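Local coordinates for uncharacterized protein (Bacteroides uniformis, PDB 4K61) that is of unknown function but belongs to the PepSY-like, putative beta-lactamase-inhibitor-like family and folds around one long antiparallel sheet, at residues F35-G39 against F40-V44; E60-D63 against E64-P67; R125-T128 against Y129-N132. All blocks are in the same frame, centred on the assembly; numbering follows the deposited sequence.

Contact 1. Residues F35-G39 against F40-V44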
# COMPACT_ATOMS: atom_id res chain seq x y z
N PHE A 35 10.85 -4.72 -2.19
CA PHE A 35 11.58 -5.21 -3.34
C PHE A 35 10.91 -4.74 -4.60
O PHE A 35 9.75 -4.34 -4.61
CB PHE A 35 11.69 -6.75 -3.34
CG PHE A 35 10.36 -7.46 -3.26
CD1 PHE A 35 9.73 -7.62 -2.06
CD2 PHE A 35 9.73 -7.91 -4.39
CE1 PHE A 35 8.50 -8.26 -1.99
CE2 PHE A 35 8.51 -8.57 -4.34
CZ PHE A 35 7.89 -8.74 -3.13
N LEU A 36 11.65 -4.81 -5.68
CA LEU A 36 11.13 -4.48 -6.98
C LEU A 36 10.52 -5.68 -7.69
O LEU A 36 11.09 -6.75 -7.70
CB LEU A 36 12.31 -3.95 -7.80
CG LEU A 36 12.17 -2.59 -8.43
CD1 LEU A 36 11.58 -1.61 -7.43
CD2 LEU A 36 13.55 -2.18 -8.91
N MSE A 37 9.34 -5.49 -8.30
CA MSE A 37 8.71 -6.50 -9.14
C MSE A 37 8.31 -5.83 -10.44
O MSE A 37 7.41 -4.98 -10.48
CB MSE A 37 7.59 -7.12 -8.29
CG MSE A 37 7.01 -8.40 -8.80
SE MSE A 37 8.40 -9.73 -9.24
CE MSE A 37 9.10 -9.99 -7.51
N ASN A 38 8.96 -6.20 -11.54
CA ASN A 38 8.69 -5.60 -12.83
C ASN A 38 8.74 -4.09 -12.81
O ASN A 38 7.95 -3.43 -13.47
CB ASN A 38 7.32 -6.05 -13.37
CG ASN A 38 7.43 -7.15 -14.39
OD1 ASN A 38 8.50 -7.70 -14.62
ND2 ASN A 38 6.31 -7.44 -15.03
N GLY A 39 9.67 -3.53 -12.07
CA GLY A 39 9.82 -2.10 -12.04
C GLY A 39 8.93 -1.35 -11.09
O GLY A 39 9.00 -0.14 -11.03
N PHE A 40 8.13 -2.06 -10.31
CA PHE A 40 7.24 -1.45 -9.34
C PHE A 40 7.72 -1.83 -7.96
O PHE A 40 7.92 -3.02 -7.67
CB PHE A 40 5.81 -1.96 -9.54
CG PHE A 40 5.15 -1.38 -10.73
CD1 PHE A 40 5.30 -1.97 -11.98
CD2 PHE A 40 4.40 -0.23 -10.62
CE1 PHE A 40 4.70 -1.43 -13.10
CE2 PHE A 40 3.78 0.32 -11.74
CZ PHE A 40 3.95 -0.27 -12.98
N ASP A 41 7.82 -0.85 -7.08
CA ASP A 41 8.06 -1.13 -5.69
C ASP A 41 6.90 -1.96 -5.13
O ASP A 41 5.73 -1.62 -5.30
CB ASP A 41 8.20 0.13 -4.86
CG ASP A 41 8.45 -0.20 -3.39
OD1 ASP A 41 9.55 -0.72 -3.08
OD2 ASP A 41 7.55 -0.01 -2.57
N THR A 42 7.26 -3.04 -4.46
CA THR A 42 6.31 -4.00 -3.89
C THR A 42 6.68 -4.29 -2.47
O THR A 42 7.84 -4.49 -2.15
CB THR A 42 6.32 -5.32 -4.69
OG1 THR A 42 6.12 -5.04 -6.09
CG2 THR A 42 5.28 -6.32 -4.22
N LYS A 43 5.68 -4.30 -1.59
CA LYS A 43 5.88 -4.60 -0.21
C LYS A 43 4.94 -5.69 0.20
O LYS A 43 3.77 -5.74 -0.21
CB LYS A 43 5.66 -3.36 0.70
CG LYS A 43 6.79 -2.35 0.63
CD LYS A 43 6.46 -1.13 1.48
CE LYS A 43 7.62 -0.17 1.55
NZ LYS A 43 7.78 0.53 0.25
N VAL A 44 5.46 -6.63 0.97
CA VAL A 44 4.64 -7.73 1.44
C VAL A 44 4.85 -7.87 2.95
O VAL A 44 5.99 -7.84 3.44
CB VAL A 44 5.01 -9.07 0.77
CG1 VAL A 44 4.10 -10.17 1.26
CG2 VAL A 44 4.87 -9.00 -0.74
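Thr42 N donates to Phe35 O at 2.8 Å, and Phe35 N returns the bond to Thr42 O. This pair belongs to a tight beta hairpin that joins strands 30-37 and 40-46. The strands turn over at a type I' turn from Met37, a selenomethionine, to Phe40, where Met37 N meets Phe40 O at 2.9 Å and a nearly straight angle of 172°. Leu36 and Asp41 form the non-hydrogen-bonded pair between these two, with Leu36 CA-H directed at Phe40 O. The side chains of Phe35, Met37, Phe40 and Thr42 lie on one face of the sheet. There the Phe35 ring, with CG set between its backbone N and carbonyl carbon (chi1 56°), lies over Thr42, whose CB stands over the ring face 4.2 Å from the centroid in a CH-pi contact. Val44 CG2 meets the edge of the same ring, and Leu12 of helix 6-15 and Tyr16 lie against Phe35 from outside the hairpin. On the Asp41 face, Lys43 bridges Asp34 and Asp41, which would offset the closeness of the two acids. Lys43 NZ approaches Asp41 OD2 at 2.9 Å on the syn side.

Contact 2. Residues E60-D63 against E64-P67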
# COMPACT_ATOMS: atom_id res chain seq x y z
N GLU A 60 2.37 4.68 -8.10
CA GLU A 60 2.94 6.01 -8.24
C GLU A 60 1.99 7.05 -8.86
O GLU A 60 1.87 8.16 -8.31
CB GLU A 60 4.29 5.98 -8.95
CG GLU A 60 5.40 5.62 -8.00
CD GLU A 60 6.70 5.32 -8.70
OE1 GLU A 60 7.07 6.09 -9.62
OE2 GLU A 60 7.35 4.32 -8.32
N THR A 61 1.29 6.69 -9.94
CA THR A 61 0.36 7.65 -10.54
C THR A 61 -1.02 7.05 -10.77
O THR A 61 -1.21 5.81 -10.73
CB THR A 61 0.86 8.19 -11.89
OG1 THR A 61 0.76 7.18 -12.89
CG2 THR A 61 2.30 8.67 -11.80
N MSE A 62 -1.96 7.95 -11.06
CA MSE A 62 -3.34 7.57 -11.31
C MSE A 62 -3.46 6.82 -12.62
O MSE A 62 -4.50 6.22 -12.88
CB MSE A 62 -4.27 8.79 -11.31
CG MSE A 62 -4.27 9.53 -9.97
SE MSE A 62 -5.15 8.43 -8.59
CE MSE A 62 -7.01 8.67 -9.22
N ASP A 63 -2.42 6.86 -13.46
CA ASP A 63 -2.40 6.13 -14.74
C ASP A 63 -2.75 4.65 -14.59
O ASP A 63 -3.27 4.04 -15.51
CB ASP A 63 -0.99 6.18 -15.38
CG ASP A 63 -0.58 7.57 -15.86
OD1 ASP A 63 -1.34 8.55 -15.67
OD2 ASP A 63 0.53 7.65 -16.45
N GLU A 64 -2.44 4.10 -13.43
CA GLU A 64 -2.55 2.66 -13.16
C GLU A 64 -3.86 2.21 -12.55
O GLU A 64 -4.10 1.00 -12.48
CB GLU A 64 -1.42 2.23 -12.23
CG GLU A 64 -0.02 2.46 -12.78
CD GLU A 64 0.33 1.51 -13.91
OE1 GLU A 64 -0.36 0.49 -14.10
OE2 GLU A 64 1.33 1.75 -14.60
N VAL A 65 -4.72 3.15 -12.17
CA VAL A 65 -5.94 2.78 -11.46
C VAL A 65 -7.05 2.41 -12.43
O VAL A 65 -7.03 2.79 -13.59
CB VAL A 65 -6.39 3.88 -10.46
CG1 VAL A 65 -5.25 4.29 -9.54
CG2 VAL A 65 -7.01 5.08 -11.14
N PRO A 66 -8.02 1.63 -11.95
CA PRO A 66 -9.19 1.42 -12.77
C PRO A 66 -9.88 2.74 -13.14
O PRO A 66 -9.98 3.63 -12.31
CB PRO A 66 -10.10 0.56 -11.88
CG PRO A 66 -9.16 -0.16 -10.95
CD PRO A 66 -8.08 0.88 -10.68
N PRO A 67 -10.41 2.85 -14.38
CA PRO A 67 -11.18 4.02 -14.76
C PRO A 67 -12.25 4.45 -13.73
O PRO A 67 -12.40 5.65 -13.47
CB PRO A 67 -11.83 3.59 -16.09
CG PRO A 67 -10.86 2.63 -16.66
CD PRO A 67 -10.28 1.89 -15.49
O HOH W 1 -5.50 1.59 -15.83
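Val65 folds back over Met62, a selenomethionine: Val65 N donates to Met62 O at 3.2 Å with an angle of 170° at the hydrogen. With CG1 beside the backbone N (chi1 -51°), the CG2 methyl of Val65 falls between N and the carbonyl carbon and reaches 3.3 Å from Met62 O, so that oxygen has an amide and a methyl packed on it. From the side-chain end, Met62 CE meets Val65 CG2 at 4.1 Å, the Met62 chain being bent at both chi2 and chi3.

One residue earlier, a weak bond of 3.4 Å runs from Glu64 N to Thr61 O. The two successive i to i+3 bonds describe a short 3-10 turn. An ST turn overlaps its start: Thr61 OG1 accepts from Asp63 N at 3.2 Å, so the threonine hydroxyl takes up an amide that lies within the curl. Beyond the turn, a water donates to Val65 O at 3.0 Å and, weakly, to Asp63 O, linking the two carbonyls. The acids of Asp63 and Glu64 are not in contact with each other, and any repulsion between them is probably modest.

The turn connects strand 52-58 to helix 67-75, with Pro66 as the N-cap. Met62 and Val65 point their side chains into the hydrophobic layer between that helix and the sheet: Tyr70 of the helix touches both, Phe73 touches Met62, and Val86 of strand 82-90 meets both, while Val98 and Val100 of strand 97-103 add further cover.

Contact 3. Residues R125-T128 against Y129-N132; sequences RNVT and YTYN
Thr128 sets its CG2 methyl over the face of the Tyr129 ring, the two neighbouring side chains running side by side in the same direction. The methyl stands over the ring centre, 3.5 Å from the centroid and 13° off the normal, a close CH-pi contact. Two torsions bring this about: Thr128 has OG1 beside its backbone N (chi1 -53°), which leaves CG2 anti to that N and over the Tyr129 ring, while Tyr129 sets CG beside its own N. The same Thr128 rotamer turns OG1 back along the chain, where it donates to Asn126 OD1 at 2.7 Å. That amide oxygen also accepts from Thr128 N at 3.0 Å, almost straight along its C=O, which completes an Asx turn. Lys110 N is hydrogen-bonded to Thr128 OG1, linking the hydroxyl to the neighbouring strand 110-115.

The chain then reverses in a type I turn from Val127 to Thr130, closed by Thr130 N to Val127 O at 3.0 Å. Thr130 OG1 comes within 3.8 Å of Val127 CB. Asn126 O receives two waters: one, 2.8 Å from Tyr129 N, accepts from that amide, and the other also lies 3.3 Å from Thr130 OG1. With two donors on Asn126 OD1, the Asn126 carboxamide should have little freedom to flip, and it probably holds both the backbone N and the hydroxyl of Thr128 in place as the chain leaves strand 121-126.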
# COMPACT_ATOMS: atom_id res chain seq x y z
N ARG A 125 -9.16 9.87 5.49
CA ARG A 125 -8.58 10.35 6.71
C ARG A 125 -7.59 11.47 6.47
O ARG A 125 -6.88 11.46 5.45
CB ARG A 125 -7.86 9.23 7.42
CG ARG A 125 -8.85 8.22 8.03
CD ARG A 125 -8.13 7.15 8.83
NE ARG A 125 -7.09 6.53 8.03
CZ ARG A 125 -6.11 5.80 8.53
NH1 ARG A 125 -6.06 5.56 9.84
NH2 ARG A 125 -5.18 5.28 7.72
N ASN A 126 -7.56 12.39 7.41
CA ASN A 126 -6.49 13.38 7.46
C ASN A 126 -5.28 12.67 8.03
O ASN A 126 -5.25 12.32 9.23
CB ASN A 126 -6.91 14.57 8.30
CG ASN A 126 -5.87 15.65 8.34
OD1 ASN A 126 -4.68 15.37 8.33
ND2 ASN A 126 -6.33 16.90 8.45
N VAL A 127 -4.26 12.50 7.22
CA VAL A 127 -3.06 11.77 7.65
C VAL A 127 -1.84 12.67 7.83
O VAL A 127 -0.73 12.16 7.90
CB VAL A 127 -2.72 10.60 6.70
CG1 VAL A 127 -3.81 9.54 6.75
CG2 VAL A 127 -2.47 11.04 5.25
N THR A 128 -2.06 13.98 7.84
CA THR A 128 -0.99 14.97 8.00
C THR A 128 -0.02 14.60 9.11
O THR A 128 1.20 14.73 8.96
CB THR A 128 -1.57 16.34 8.30
OG1 THR A 128 -2.53 16.68 7.30
CG2 THR A 128 -0.48 17.42 8.34
N TYR A 129 -0.56 14.14 10.24
CA TYR A 129 0.26 13.87 11.41
C TYR A 129 0.34 12.38 11.73
O TYR A 129 0.58 11.97 12.87
CB TYR A 129 -0.27 14.71 12.57
CG TYR A 129 -0.33 16.18 12.22
CD1 TYR A 129 0.84 16.90 12.05
CD2 TYR A 129 -1.54 16.82 11.98
CE1 TYR A 129 0.81 18.25 11.72
CE2 TYR A 129 -1.58 18.17 11.63
CZ TYR A 129 -0.39 18.87 11.51
OH TYR A 129 -0.39 20.21 11.19
N THR A 130 0.14 11.57 10.69
CA THR A 130 0.28 10.12 10.77
C THR A 130 1.62 9.74 10.16
O THR A 130 1.92 10.08 9.01
CB THR A 130 -0.82 9.42 9.97
OG1 THR A 130 -2.09 9.90 10.42
CG2 THR A 130 -0.75 7.92 10.17
N TYR A 131 2.42 9.02 10.94
CA TYR A 131 3.79 8.68 10.56
C TYR A 131 3.89 7.69 9.37
O TYR A 131 4.63 7.93 8.39
CB TYR A 131 4.50 8.15 11.83
CG TYR A 131 5.50 7.03 11.66
CD1 TYR A 131 6.68 7.24 10.96
CD2 TYR A 131 5.28 5.76 12.24
CE1 TYR A 131 7.61 6.23 10.81
CE2 TYR A 131 6.21 4.74 12.09
CZ TYR A 131 7.37 4.98 11.38
OH TYR A 131 8.30 3.98 11.23
N ASN A 132 3.12 6.60 9.44
CA ASN A 132 3.22 5.51 8.45
C ASN A 132 1.82 5.16 7.94
O ASN A 132 1.29 4.10 8.26
CB ASN A 132 3.92 4.31 9.09
CG ASN A 132 4.23 3.20 8.10
OD1 ASN A 132 4.42 3.44 6.90
ND2 ASN A 132 4.29 1.98 8.59
O HOH W 2 -3.16 13.36 10.95
O HOH W 3 -5.37 9.63 10.46

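The three contacts follow one another along the chain, contact 1 first and contact 3 last. Contacts 1 and 3 both reach the eight-stranded antiparallel sheet, contact 3 at the end of strand 121-126 at one edge of the sheet. Their centres are about 24 Å apart, on opposite sides of the chain's centre. Contact 2 lies about 16 Å from contact 1 and about 22 Å from contact 3, centre to centre. Contacts 1 and 2 touch where Phe40 CZ packs 3.7 Å from Glu64 OE2. Contact 1 thus closes a hairpin inside the sheet, contact 2 carries the chain from strand 52-58 to helix 67-75, and contact 3 lets it leave the edge strand towards helix 136-139.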